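Local coordinates for stage II sporulation protein SA (Bacillus subtilis, PDB 3O6Q), which acts as the toxin of a type II toxin-antitoxin system, killing the cell during sporulation unless its cognate antitoxin SpoIISB neutralises it, at residues M21-R25 with S128-D134; T28-L33 with T58-M63; A47-I52 with T142-D146. One frame throughout, in Å; residues are numbered along the deposited sequence.

How the contacts relate
The three contacts tie together helices 7-35, 45-61 and 132-148, taken in pairs, within the predicted cytoplasmic part of the toxin. Contacts 1 and 2 follow one another along helix 7-35, their centres about 12 Å apart, and touch where Arg25 NE lies 3.5 Å from Met63 O. Contact 3 joins the other two helices. Its centre is about 16 Å from that of contact 2, which it meets through Tyr29 OH and Ile144 CD1, 3.4 Å apart. Contacts 1 and 3 sit towards the two ends of helix 132-148, centres about 21 Å apart, and both also meet a chain of another protein, probably the antitoxin. All three border the second subunit.

Contact 1: M21-R25 with S128-D134; sequences MYLNR and SIVTEFD
Asp134 OD2 is gripped by two donors: Tyr22 OH reaches it across the contact at 2.5 Å, on the syn side, while Thr131 N donates to the anti lone pair of that Asp134 oxygen at 2.8 Å, in a nearly straight bond (162°). Thr131 OG1 lies 2.8 Å from Tyr22 OH, close enough for a second bond whose proton is not settled, and the phenol ends between the N-cap residue Thr131 and Asp134 in the first turn of helix 132-148. Its ring lies over Phe133 in a face-to-face stack with planes 17° apart, and Phe133 CB makes a CH-pi contact 3.6 Å from the Tyr22 ring centroid. The stack and the bond to Asp134 probably hold the Tyr22 ring in its rotation.

One turn further on, Arg25 runs extended from CG to NE and carries its guanidinium to the loop ahead of that helix. Arg25 NH1 and NH2 both close on Ile129 O, each at 2.9 Å, and this oxygen lies in the guanidinium plane. Arg25 NH1 also forms a salt bridge with Asp134 OD1 at 3.0 Å, on the syn side of OD1 but tilted well out of the carboxylate plane. Met21, modelled as selenomethionine, extends through chi1 and chi2 to bring SE to 3.8 Å from Ile129 CB, and the bend at chi3 (-90°) turns CE against Ser128. Leu23 of the second subunit packs on Phe133. Thr131, whose OG1 accepts from Phe133 N, and Asp134 form a capping box, the classic closure of a helix N-terminus, here clamped to helix 7-35.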
HETATM    1  N   MSE A  21       5.731  10.246  -7.394  1.00 42.69           N
HETATM    2  CA  MSE A  21       6.202   8.906  -7.635  1.00 45.03           C
HETATM    3  C   MSE A  21       5.467   7.869  -6.826  1.00 42.78           C
HETATM    4  O   MSE A  21       5.083   6.838  -7.362  1.00 41.64           O
HETATM    5  CB  MSE A  21       7.682   8.823  -7.331  1.00 53.36           C
HETATM    6  CG  MSE A  21       8.339   7.539  -7.698  1.00 65.13           C
HETATM    7 SE   MSE A  21      10.143   7.645  -6.964  1.00 96.12          SE
HETATM    8  CE  MSE A  21      10.954   8.453  -8.573  1.00 82.61           C
ATOM      9  N   TYR A  22       5.280   8.116  -5.530  1.00 39.38           N
ATOM     10  CA  TYR A  22       4.638   7.137  -4.694  1.00 35.82           C
ATOM     11  C   TYR A  22       3.118   7.174  -4.814  1.00 35.22           C
ATOM     12  O   TYR A  22       2.465   6.165  -4.602  1.00 31.65           O
ATOM     13  CB  TYR A  22       5.181   7.219  -3.267  1.00 36.88           C
ATOM     14  CG  TYR A  22       6.612   6.687  -3.215  1.00 35.53           C
ATOM     15  CD1 TYR A  22       6.872   5.351  -3.482  1.00 33.94           C
ATOM     16  CD2 TYR A  22       7.697   7.538  -2.976  1.00 35.20           C
ATOM     17  CE1 TYR A  22       8.178   4.855  -3.492  1.00 34.69           C
ATOM     18  CE2 TYR A  22       9.011   7.048  -2.974  1.00 35.73           C
ATOM     19  CZ  TYR A  22       9.251   5.703  -3.230  1.00 34.87           C
ATOM     20  OH  TYR A  22      10.545   5.211  -3.219  1.00 32.81           O
ATOM     21  N   LEU A  23       2.541   8.305  -5.214  1.00 37.51           N
ATOM     22  CA  LEU A  23       1.151   8.286  -5.641  1.00 36.54           C
ATOM     23  C   LEU A  23       0.994   7.407  -6.878  1.00 39.46           C
ATOM     24  O   LEU A  23       0.079   6.569  -6.917  1.00 39.56           O
ATOM     25  CB  LEU A  23       0.634   9.687  -5.912  1.00 37.55           C
ATOM     26  CG  LEU A  23      -0.803   9.795  -6.482  1.00 36.30           C
ATOM     27  CD1 LEU A  23      -1.814   9.159  -5.596  1.00 33.26           C
ATOM     28  CD2 LEU A  23      -1.141  11.245  -6.757  1.00 36.48           C
ATOM     29  N   ASN A  24       1.876   7.566  -7.872  1.00 41.85           N
ATOM     30  CA  ASN A  24       1.808   6.735  -9.102  1.00 42.45           C
ATOM     31  C   ASN A  24       2.002   5.239  -8.812  1.00 39.05           C
ATOM     32  O   ASN A  24       1.264   4.367  -9.330  1.00 39.24           O
ATOM     33  CB  ASN A  24       2.829   7.164 -10.164  1.00 44.31           C
ATOM     34  CG  ASN A  24       2.527   8.531 -10.779  1.00 54.06           C
ATOM     35  OD1 ASN A  24       1.401   9.034 -10.702  1.00 61.31           O
ATOM     36  ND2 ASN A  24       3.542   9.136 -11.421  1.00 58.59           N
ATOM     37  N   ARG A  25       2.992   4.929  -7.999  1.00 36.30           N
ATOM     38  CA  ARG A  25       3.298   3.529  -7.720  1.00 34.66           C
ATOM     39  C   ARG A  25       2.141   2.927  -6.927  1.00 34.04           C
ATOM     40  O   ARG A  25       1.796   1.784  -7.136  1.00 35.37           O
ATOM     41  CB  ARG A  25       4.625   3.396  -6.982  1.00 32.78           C
ATOM     42  CG  ARG A  25       5.796   3.696  -7.826  1.00 33.44           C
ATOM     43  CD  ARG A  25       7.126   3.450  -7.127  1.00 33.26           C
ATOM     44  NE  ARG A  25       8.245   3.722  -8.008  1.00 34.35           N
ATOM     45  CZ  ARG A  25       9.520   3.791  -7.622  1.00 35.03           C
ATOM     46  NH1 ARG A  25       9.877   3.639  -6.341  1.00 33.87           N
ATOM     47  NH2 ARG A  25      10.449   4.045  -8.540  1.00 36.50           N
ATOM     48  N   SER A 128      15.481   5.653 -11.183  1.00 48.98           N
ATOM     49  CA  SER A 128      15.064   6.847 -10.442  1.00 49.90           C
ATOM     50  C   SER A 128      15.296   6.653  -8.950  1.00 50.15           C
ATOM     51  O   SER A 128      16.372   6.997  -8.476  1.00 52.00           O
ATOM     52  CB  SER A 128      13.616   7.256 -10.734  1.00 49.44           C
ATOM     53  OG  SER A 128      12.717   6.196 -10.521  1.00 49.38           O
ATOM     54  N   ILE A 129      14.333   6.075  -8.226  1.00 47.47           N
ATOM     55  CA  ILE A 129      14.406   6.030  -6.765  1.00 48.88           C
ATOM     56  C   ILE A 129      13.689   4.835  -6.162  1.00 45.57           C
ATOM     57  O   ILE A 129      12.585   4.529  -6.574  1.00 47.56           O
ATOM     58  CB  ILE A 129      13.803   7.316  -6.185  1.00 53.38           C
ATOM     59  CG1 ILE A 129      14.854   8.434  -6.187  1.00 65.36           C
ATOM     60  CG2 ILE A 129      13.333   7.140  -4.811  1.00 48.69           C
ATOM     61  CD1 ILE A 129      14.247   9.828  -5.995  1.00 74.07           C
ATOM     62  N   VAL A 130      14.319   4.160  -5.204  1.00 41.34           N
ATOM     63  CA  VAL A 130      13.642   3.186  -4.354  1.00 39.90           C
ATOM     64  C   VAL A 130      13.975   3.462  -2.886  1.00 38.90           C
ATOM     65  O   VAL A 130      15.117   3.685  -2.539  1.00 42.78           O
ATOM     66  CB  VAL A 130      14.053   1.687  -4.566  1.00 40.47           C
ATOM     67  CG1 VAL A 130      13.226   1.019  -5.639  1.00 41.78           C
ATOM     68  CG2 VAL A 130      15.537   1.542  -4.845  1.00 41.48           C
ATOM     69  N   THR A 131      12.968   3.395  -2.026  1.00 36.97           N
ATOM     70  CA  THR A 131      13.107   3.731  -0.608  1.00 34.89           C
ATOM     71  C   THR A 131      12.339   2.716   0.234  1.00 34.03           C
ATOM     72  O   THR A 131      11.788   1.743  -0.289  1.00 32.45           O
ATOM     73  CB  THR A 131      12.494   5.134  -0.342  1.00 33.77           C
ATOM     74  OG1 THR A 131      11.075   5.047  -0.516  1.00 33.00           O
ATOM     75  CG2 THR A 131      13.024   6.174  -1.275  1.00 33.90           C
ATOM     76  N   GLU A 132      12.255   2.984   1.538  1.00 34.02           N
ATOM     77  CA  GLU A 132      11.345   2.283   2.432  1.00 33.93           C
ATOM     78  C   GLU A 132       9.871   2.171   1.960  1.00 34.04           C
ATOM     79  O   GLU A 132       9.205   1.205   2.297  1.00 33.64           O
ATOM     80  CB  GLU A 132      11.416   2.890   3.816  1.00 36.15           C
ATOM     81  CG  GLU A 132      10.888   4.283   3.937  1.00 37.20           C
ATOM     82  CD  GLU A 132      11.612   5.326   3.120  1.00 38.40           C
ATOM     83  OE1 GLU A 132      12.873   5.392   3.086  1.00 39.96           O
ATOM     84  OE2 GLU A 132      10.884   6.150   2.545  1.00 42.60           O
ATOM     85  N   PHE A 133       9.360   3.125   1.171  1.00 33.89           N
ATOM     86  CA  PHE A 133       8.031   3.003   0.622  1.00 33.26           C
ATOM     87  C   PHE A 133       7.956   1.736  -0.195  1.00 33.64           C
ATOM     88  O   PHE A 133       6.963   0.976  -0.158  1.00 33.59           O
ATOM     89  CB  PHE A 133       7.697   4.187  -0.286  1.00 37.54           C
ATOM     90  CG  PHE A 133       7.253   5.448   0.444  1.00 39.66           C
ATOM     91  CD1 PHE A 133       8.197   6.381   0.910  1.00 46.04           C
ATOM     92  CD2 PHE A 133       5.897   5.727   0.616  1.00 41.27           C
ATOM     93  CE1 PHE A 133       7.797   7.590   1.565  1.00 46.43           C
ATOM     94  CE2 PHE A 133       5.462   6.906   1.275  1.00 44.31           C
ATOM     95  CZ  PHE A 133       6.421   7.853   1.748  1.00 46.85           C
ATOM     96  N   ASP A 134       9.009   1.482  -0.942  1.00 32.97           N
ATOM     97  CA  ASP A 134       9.046   0.286  -1.758  1.00 33.76           C
ATOM     98  C   ASP A 134       9.229  -0.969  -0.930  1.00 33.84           C
ATOM     99  O   ASP A 134       8.614  -1.976  -1.183  1.00 35.80           O
ATOM    100  CB  ASP A 134      10.120   0.452  -2.806  1.00 35.51           C
ATOM    101  CG  ASP A 134       9.904   1.722  -3.588  1.00 35.37           C
ATOM    102  OD1 ASP A 134       8.877   1.789  -4.269  1.00 33.63           O
ATOM    103  OD2 ASP A 134      10.699   2.681  -3.467  1.00 37.31           O
TER

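Contact 2: T28-L33 with T58-M63; sequences TYQYLL and TYADKM
Helix-helix packing between the C-terminal parts of helices 7-35 and 45-61 centres on the ring of Tyr59, which is laid across the neighbouring helix. Leu32 CD1 sits over one face of this ring, 3.6 Å from its centroid and 16° off the normal, in a CH-pi contact. Leu32 CB follows along the same ring to Tyr59 CZ, at 3.5 Å, the leucine and the tyrosine lying antiparallel, side by side. Tyr59 has CG anti to its carbonyl carbon (chi1 -80°), which sends the ring towards the other helix and OH to the side of Leu33, whose CG and CD2 abut the oxygen. At the ring edge, Tyr59 CE2 faces Tyr29 O at 3.5 Å.

Tyr29 meets Tyr59 obliquely, Tyr29 CD1 3.9 Å from Tyr59 CE2, and its own hydroxyl bonds Tyr29 of the second subunit. Beyond the rings, Met63, modelled as selenomethionine, stretches its chain so that CE reaches Tyr29 CB at 4.0 Å. On the outer flank, Thr28 CG2 and Leu32 CD2 rest on the aliphatic part of Lys62, with Leu32 CD2 3.9 Å from Lys62 CD.

The polar end of Tyr59 is served by a water, 2.9 Å from Tyr59 OH, that also donates to Leu32 O. Direct cohesion between the two segments is apolar, through leucine, ring and methyl contacts, and the water bridges the buried phenol of Tyr59 and the Leu32 carbonyl oxygen.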
ATOM      1  N   THR A  28      -0.733   2.258  -9.353  1.00 33.19           N
ATOM      2  CA  THR A  28      -0.455   0.993 -10.022  1.00 33.86           C
ATOM      3  C   THR A  28      -0.714  -0.218  -9.169  1.00 33.43           C
ATOM      4  O   THR A  28      -1.304  -1.179  -9.627  1.00 32.90           O
ATOM      5  CB  THR A  28       0.968   0.976 -10.537  1.00 35.44           C
ATOM      6  OG1 THR A  28       1.094   2.081 -11.455  1.00 37.56           O
ATOM      7  CG2 THR A  28       1.334  -0.344 -11.271  1.00 35.04           C
ATOM      8  N   TYR A  29      -0.249  -0.185  -7.922  1.00 34.95           N
ATOM      9  CA  TYR A  29      -0.405  -1.318  -6.995  1.00 34.44           C
ATOM     10  C   TYR A  29      -1.896  -1.652  -6.827  1.00 33.24           C
ATOM     11  O   TYR A  29      -2.312  -2.798  -6.955  1.00 31.92           O
ATOM     12  CB  TYR A  29       0.272  -0.940  -5.671  1.00 35.14           C
ATOM     13  CG  TYR A  29       0.031  -1.808  -4.446  1.00 36.02           C
ATOM     14  CD1 TYR A  29       0.904  -2.829  -4.090  1.00 36.79           C
ATOM     15  CD2 TYR A  29      -0.997  -1.511  -3.566  1.00 39.37           C
ATOM     16  CE1 TYR A  29       0.719  -3.588  -2.908  1.00 36.81           C
ATOM     17  CE2 TYR A  29      -1.182  -2.251  -2.377  1.00 37.99           C
ATOM     18  CZ  TYR A  29      -0.340  -3.292  -2.078  1.00 37.65           C
ATOM     19  OH  TYR A  29      -0.565  -4.048  -0.951  1.00 41.42           O
ATOM     20  N   GLN A  30      -2.694  -0.630  -6.566  1.00 34.35           N
ATOM     21  CA  GLN A  30      -4.110  -0.809  -6.345  1.00 34.78           C
ATOM     22  C   GLN A  30      -4.780  -1.281  -7.620  1.00 37.00           C
ATOM     23  O   GLN A  30      -5.643  -2.127  -7.561  1.00 37.03           O
ATOM     24  CB  GLN A  30      -4.743   0.486  -5.889  1.00 36.49           C
ATOM     25  CG  GLN A  30      -6.232   0.344  -5.536  1.00 36.19           C
ATOM     26  CD  GLN A  30      -7.210   0.917  -6.579  1.00 37.99           C
ATOM     27  OE1 GLN A  30      -8.314   1.379  -6.219  1.00 40.73           O
ATOM     28  NE2 GLN A  30      -6.826   0.874  -7.864  1.00 34.84           N
ATOM     29  N   TYR A  31      -4.381  -0.739  -8.772  1.00 38.47           N
ATOM     30  CA  TYR A  31      -5.002  -1.132 -10.025  1.00 38.60           C
ATOM     31  C   TYR A  31      -4.771  -2.604 -10.281  1.00 36.87           C
ATOM     32  O   TYR A  31      -5.705  -3.349 -10.682  1.00 36.20           O
ATOM     33  CB  TYR A  31      -4.490  -0.281 -11.174  1.00 42.87           C
ATOM     34  CG  TYR A  31      -5.092  -0.652 -12.515  1.00 47.48           C
ATOM     35  CD1 TYR A  31      -6.209   0.016 -13.013  1.00 48.15           C
ATOM     36  CD2 TYR A  31      -4.526  -1.639 -13.293  1.00 49.76           C
ATOM     37  CE1 TYR A  31      -6.763  -0.310 -14.237  1.00 48.29           C
ATOM     38  CE2 TYR A  31      -5.080  -1.985 -14.513  1.00 53.34           C
ATOM     39  CZ  TYR A  31      -6.196  -1.317 -14.978  1.00 53.62           C
ATOM     40  OH  TYR A  31      -6.711  -1.675 -16.210  1.00 59.62           O
ATOM     41  N   LEU A  32      -3.546  -3.059 -10.019  1.00 35.23           N
ATOM     42  CA  LEU A  32      -3.213  -4.483 -10.213  1.00 35.46           C
ATOM     43  C   LEU A  32      -3.915  -5.393  -9.202  1.00 37.39           C
ATOM     44  O   LEU A  32      -4.386  -6.451  -9.537  1.00 41.32           O
ATOM     45  CB  LEU A  32      -1.725  -4.695 -10.168  1.00 34.24           C
ATOM     46  CG  LEU A  32      -0.887  -4.058 -11.281  1.00 35.03           C
ATOM     47  CD1 LEU A  32       0.584  -4.085 -10.833  1.00 34.85           C
ATOM     48  CD2 LEU A  32      -1.053  -4.785 -12.598  1.00 33.83           C
ATOM     49  N   LEU A  33      -4.014  -4.982  -7.955  1.00 38.08           N
ATOM     50  CA  LEU A  33      -4.746  -5.790  -7.006  1.00 37.07           C
ATOM     51  C   LEU A  33      -6.185  -5.930  -7.504  1.00 36.93           C
ATOM     52  O   LEU A  33      -6.795  -6.960  -7.334  1.00 39.49           O
ATOM     53  CB  LEU A  33      -4.671  -5.174  -5.587  1.00 34.35           C
ATOM     54  CG  LEU A  33      -3.393  -5.511  -4.799  1.00 34.00           C
ATOM     55  CD1 LEU A  33      -3.301  -4.757  -3.415  1.00 30.58           C
ATOM     56  CD2 LEU A  33      -3.202  -7.051  -4.591  1.00 33.66           C
ATOM     57  N   THR A  58       5.647  -8.793 -11.461  1.00 42.05           N
ATOM     58  CA  THR A  58       4.450  -8.269 -12.094  1.00 41.20           C
ATOM     59  C   THR A  58       4.258  -6.785 -11.756  1.00 40.35           C
ATOM     60  O   THR A  58       3.952  -5.947 -12.610  1.00 45.87           O
ATOM     61  CB  THR A  58       3.218  -9.117 -11.670  1.00 41.45           C
ATOM     62  OG1 THR A  58       3.351 -10.442 -12.232  1.00 41.31           O
ATOM     63  CG2 THR A  58       1.917  -8.469 -12.118  1.00 39.17           C
ATOM     64  N   TYR A  59       4.488  -6.467 -10.504  1.00 40.16           N
ATOM     65  CA  TYR A  59       4.316  -5.124  -9.996  1.00 37.30           C
ATOM     66  C   TYR A  59       5.467  -4.205 -10.374  1.00 38.71           C
ATOM     67  O   TYR A  59       5.246  -3.086 -10.838  1.00 41.27           O
ATOM     68  CB  TYR A  59       4.103  -5.190  -8.466  1.00 36.09           C
ATOM     69  CG  TYR A  59       2.670  -5.561  -8.118  1.00 34.80           C
ATOM     70  CD1 TYR A  59       2.175  -6.856  -8.337  1.00 34.18           C
ATOM     71  CD2 TYR A  59       1.780  -4.592  -7.652  1.00 33.48           C
ATOM     72  CE1 TYR A  59       0.829  -7.161  -8.039  1.00 33.67           C
ATOM     73  CE2 TYR A  59       0.447  -4.904  -7.328  1.00 32.19           C
ATOM     74  CZ  TYR A  59      -0.023  -6.163  -7.537  1.00 32.60           C
ATOM     75  OH  TYR A  59      -1.364  -6.401  -7.255  1.00 34.29           O
ATOM     76  N   ALA A  60       6.694  -4.661 -10.168  1.00 38.95           N
ATOM     77  CA  ALA A  60       7.853  -3.828 -10.463  1.00 39.93           C
ATOM     78  C   ALA A  60       7.880  -3.510 -11.957  1.00 40.51           C
ATOM     79  O   ALA A  60       8.195  -2.401 -12.343  1.00 41.62           O
ATOM     80  CB  ALA A  60       9.148  -4.506 -10.029  1.00 38.80           C
ATOM     81  N   ASP A  61       7.534  -4.482 -12.789  1.00 40.95           N
ATOM     82  CA  ASP A  61       7.500  -4.256 -14.219  1.00 43.90           C
ATOM     83  C   ASP A  61       6.708  -3.020 -14.620  1.00 45.41           C
ATOM     84  O   ASP A  61       7.082  -2.331 -15.557  1.00 49.15           O
ATOM     85  CB  ASP A  61       6.926  -5.463 -14.925  1.00 44.75           C
ATOM     86  CG  ASP A  61       7.885  -6.623 -14.940  1.00 48.42           C
ATOM     87  OD1 ASP A  61       9.038  -6.466 -14.441  1.00 47.26           O
ATOM     88  OD2 ASP A  61       7.468  -7.720 -15.412  1.00 52.90           O
ATOM     89  N   LYS A  62       5.639  -2.704 -13.902  1.00 44.86           N
ATOM     90  CA  LYS A  62       4.829  -1.558 -14.281  1.00 45.85           C
ATOM     91  C   LYS A  62       5.155  -0.250 -13.517  1.00 44.89           C
ATOM     92  O   LYS A  62       4.439   0.727 -13.649  1.00 40.88           O
ATOM     93  CB  LYS A  62       3.360  -1.935 -14.138  1.00 45.83           C
ATOM     94  CG  LYS A  62       2.906  -3.049 -15.101  1.00 48.39           C
ATOM     95  CD  LYS A  62       1.371  -3.085 -15.197  1.00 52.33           C
ATOM     96  CE  LYS A  62       0.839  -3.543 -16.560  1.00 55.28           C
ATOM     97  NZ  LYS A  62      -0.692  -3.545 -16.558  1.00 56.10           N
HETATM   98  N   MSE A  63       6.268  -0.233 -12.785  1.00 44.40           N
HETATM   99  CA  MSE A  63       6.581   0.826 -11.880  1.00 45.43           C
HETATM  100  C   MSE A  63       7.956   1.474 -12.042  1.00 49.97           C
HETATM  101  O   MSE A  63       8.312   2.376 -11.254  1.00 56.97           O
HETATM  102  CB  MSE A  63       6.508   0.304 -10.447  1.00 45.78           C
HETATM  103  CG  MSE A  63       5.142   0.140  -9.870  1.00 45.94           C
HETATM  104 SE   MSE A  63       5.378  -0.461  -8.052  1.00 52.52          SE
HETATM  105  CE  MSE A  63       3.634  -1.241  -7.750  1.00 40.46           C
TER
HETATM  106  O   HOH W   1      -2.168  -8.744  -8.827  1.00 46.62           O

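Contact 3: A47-I52 with T142-D146; sequences AYAEGI and TSIYD
Segments 47-52 and 142-146 are helical pieces whose axes approach to 10.8 Å and cross with N-to-C directions 131° apart, bringing Ile52 close to Thr142 and Tyr48 towards Asp146. Tyr145 fills the space between the axes. With CG anti to its backbone N (chi1 -169°), it points its ring at the other helix, and one edge drops onto the face of Tyr48 in a T-shaped pair. The planes stand 80° apart; Tyr145 CE2 lies over the centre of the Tyr48 ring, and Tyr145 CD2 is 3.7 Å from Tyr48 CZ.

Ile52 covers a face of Tyr145, its CG1 4.0 Å from the ring centroid in a CH-pi contact, while Ile52 CD1 continues to Thr142 CB at 3.9 Å. At the far end of the phenol, Tyr145 OH comes within 3.3 Å of Gly51 CA. The outer part of the ring lies against the Gly51 backbone, and Tyr145 OH hydrogen-bonds Tyr41 O of strand 38-42. Ile52 also packs on Phe113 and Leu69 of the sheet.

Tyr48 OH lies 3.0 Å from Asp146 OD2, an oxygen that hydrogen-bonds a polar side chain of another protein's chain, probably the antitoxin. Between the two helices the attraction is thus mainly aromatic and aliphatic, whereas the polar ends of Tyr145 and Asp146 have partners beyond the two segments, a strand carbonyl and the partner chain.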
ATOM      1  N   ALA A  47       8.759 -23.690  -5.310  1.00 61.67           N
ATOM      2  CA  ALA A  47       7.529 -23.210  -5.939  1.00 59.45           C
ATOM      3  C   ALA A  47       7.122 -21.894  -5.296  1.00 56.80           C
ATOM      4  O   ALA A  47       6.838 -20.900  -5.989  1.00 54.91           O
ATOM      5  CB  ALA A  47       6.412 -24.210  -5.819  1.00 59.84           C
ATOM      6  N   TYR A  48       7.065 -21.901  -3.968  1.00 56.53           N
ATOM      7  CA  TYR A  48       6.758 -20.705  -3.216  1.00 55.29           C
ATOM      8  C   TYR A  48       7.686 -19.574  -3.645  1.00 51.61           C
ATOM      9  O   TYR A  48       7.228 -18.479  -3.923  1.00 48.95           O
ATOM     10  CB  TYR A  48       6.898 -20.967  -1.706  1.00 57.39           C
ATOM     11  CG  TYR A  48       6.193 -19.954  -0.821  1.00 58.31           C
ATOM     12  CD1 TYR A  48       4.968 -20.255  -0.222  1.00 62.84           C
ATOM     13  CD2 TYR A  48       6.724 -18.696  -0.604  1.00 56.79           C
ATOM     14  CE1 TYR A  48       4.281 -19.325   0.597  1.00 59.92           C
ATOM     15  CE2 TYR A  48       6.049 -17.764   0.201  1.00 57.45           C
ATOM     16  CZ  TYR A  48       4.826 -18.091   0.806  1.00 59.35           C
ATOM     17  OH  TYR A  48       4.148 -17.178   1.619  1.00 62.64           O
ATOM     18  N   ALA A  49       8.991 -19.821  -3.674  1.00 52.72           N
ATOM     19  CA  ALA A  49       9.938 -18.729  -4.002  1.00 51.96           C
ATOM     20  C   ALA A  49       9.707 -18.204  -5.429  1.00 50.86           C
ATOM     21  O   ALA A  49       9.796 -17.008  -5.662  1.00 47.54           O
ATOM     22  CB  ALA A  49      11.391 -19.134  -3.785  1.00 52.67           C
ATOM     23  N   GLU A  50       9.357 -19.108  -6.352  1.00 54.29           N
ATOM     24  CA  GLU A  50       8.998 -18.758  -7.732  1.00 53.87           C
ATOM     25  C   GLU A  50       7.777 -17.861  -7.843  1.00 51.97           C
ATOM     26  O   GLU A  50       7.808 -16.864  -8.559  1.00 52.54           O
ATOM     27  CB  GLU A  50       8.711 -20.002  -8.543  1.00 57.29           C
ATOM     28  CG  GLU A  50       8.275 -19.670  -9.953  1.00 58.74           C
ATOM     29  CD  GLU A  50       8.291 -20.843 -10.885  1.00 63.28           C
ATOM     30  OE1 GLU A  50       8.765 -21.933 -10.486  1.00 68.69           O
ATOM     31  OE2 GLU A  50       7.836 -20.667 -12.027  1.00 65.55           O
ATOM     32  N   GLY A  51       6.707 -18.227  -7.144  1.00 50.08           N
ATOM     33  CA  GLY A  51       5.524 -17.402  -7.066  1.00 46.61           C
ATOM     34  C   GLY A  51       5.742 -16.020  -6.470  1.00 44.82           C
ATOM     35  O   GLY A  51       5.185 -15.035  -6.952  1.00 44.18           O
ATOM     36  N   ILE A  52       6.536 -15.926  -5.414  1.00 43.04           N
ATOM     37  CA  ILE A  52       6.867 -14.630  -4.856  1.00 41.57           C
ATOM     38  C   ILE A  52       7.686 -13.804  -5.854  1.00 41.64           C
ATOM     39  O   ILE A  52       7.338 -12.660  -6.130  1.00 38.36           O
ATOM     40  CB  ILE A  52       7.602 -14.796  -3.533  1.00 41.43           C
ATOM     41  CG1 ILE A  52       6.593 -15.309  -2.493  1.00 42.60           C
ATOM     42  CG2 ILE A  52       8.280 -13.523  -3.171  1.00 37.36           C
ATOM     43  CD1 ILE A  52       6.241 -14.366  -1.372  1.00 40.07           C
ATOM     44  N   THR A 142       4.325  -9.826  -0.515  1.00 37.16           N
ATOM     45  CA  THR A 142       4.726 -11.116   0.046  1.00 38.01           C
ATOM     46  C   THR A 142       3.723 -11.554   1.095  1.00 38.79           C
ATOM     47  O   THR A 142       3.433 -12.732   1.201  1.00 45.86           O
ATOM     48  CB  THR A 142       6.131 -11.056   0.705  1.00 38.66           C
ATOM     49  OG1 THR A 142       6.109 -10.162   1.816  1.00 37.01           O
ATOM     50  CG2 THR A 142       7.207 -10.599  -0.276  1.00 37.99           C
ATOM     51  N   SER A 143       3.172 -10.622   1.859  1.00 37.75           N
ATOM     52  CA  SER A 143       2.140 -10.968   2.850  1.00 39.74           C
ATOM     53  C   SER A 143       0.842 -11.372   2.194  1.00 40.04           C
ATOM     54  O   SER A 143       0.246 -12.372   2.586  1.00 46.84           O
ATOM     55  CB  SER A 143       1.921  -9.830   3.854  1.00 39.19           C
ATOM     56  OG  SER A 143       3.089  -9.671   4.657  1.00 39.64           O
ATOM     57  N   ILE A 144       0.432 -10.644   1.163  1.00 37.75           N
ATOM     58  CA  ILE A 144      -0.744 -11.020   0.403  1.00 36.36           C
ATOM     59  C   ILE A 144      -0.567 -12.384  -0.232  1.00 37.92           C
ATOM     60  O   ILE A 144      -1.473 -13.191  -0.229  1.00 39.70           O
ATOM     61  CB  ILE A 144      -1.050 -10.003  -0.687  1.00 35.46           C
ATOM     62  CG1 ILE A 144      -1.411  -8.646  -0.044  1.00 34.34           C
ATOM     63  CG2 ILE A 144      -2.175 -10.527  -1.599  1.00 34.32           C
ATOM     64  CD1 ILE A 144      -1.096  -7.443  -0.923  1.00 31.42           C
ATOM     65  N   TYR A 145       0.616 -12.674  -0.744  1.00 41.06           N
ATOM     66  CA  TYR A 145       0.878 -14.007  -1.297  1.00 43.47           C
ATOM     67  C   TYR A 145       0.608 -15.102  -0.287  1.00 48.38           C
ATOM     68  O   TYR A 145      -0.102 -16.080  -0.585  1.00 48.91           O
ATOM     69  CB  TYR A 145       2.305 -14.115  -1.815  1.00 41.74           C
ATOM     70  CG  TYR A 145       2.600 -15.348  -2.640  1.00 42.73           C
ATOM     71  CD1 TYR A 145       2.354 -15.373  -4.014  1.00 42.80           C
ATOM     72  CD2 TYR A 145       3.168 -16.484  -2.060  1.00 43.48           C
ATOM     73  CE1 TYR A 145       2.654 -16.490  -4.777  1.00 43.09           C
ATOM     74  CE2 TYR A 145       3.480 -17.586  -2.822  1.00 45.70           C
ATOM     75  CZ  TYR A 145       3.210 -17.572  -4.180  1.00 45.45           C
ATOM     76  OH  TYR A 145       3.469 -18.708  -4.887  1.00 51.11           O
ATOM     77  N   ASP A 146       1.126 -14.936   0.924  1.00 53.99           N
ATOM     78  CA  ASP A 146       0.953 -15.971   1.953  1.00 57.69           C
ATOM     79  C   ASP A 146      -0.520 -16.135   2.310  1.00 54.65           C
ATOM     80  O   ASP A 146      -1.012 -17.255   2.469  1.00 55.27           O
ATOM     81  CB  ASP A 146       1.717 -15.602   3.191  1.00 61.60           C
ATOM     82  CG  ASP A 146       1.864 -16.780   4.142  1.00 78.31           C
ATOM     83  OD1 ASP A 146       0.835 -17.336   4.602  1.00 89.47           O
ATOM     84  OD2 ASP A 146       3.015 -17.180   4.428  1.00 90.88           O
TER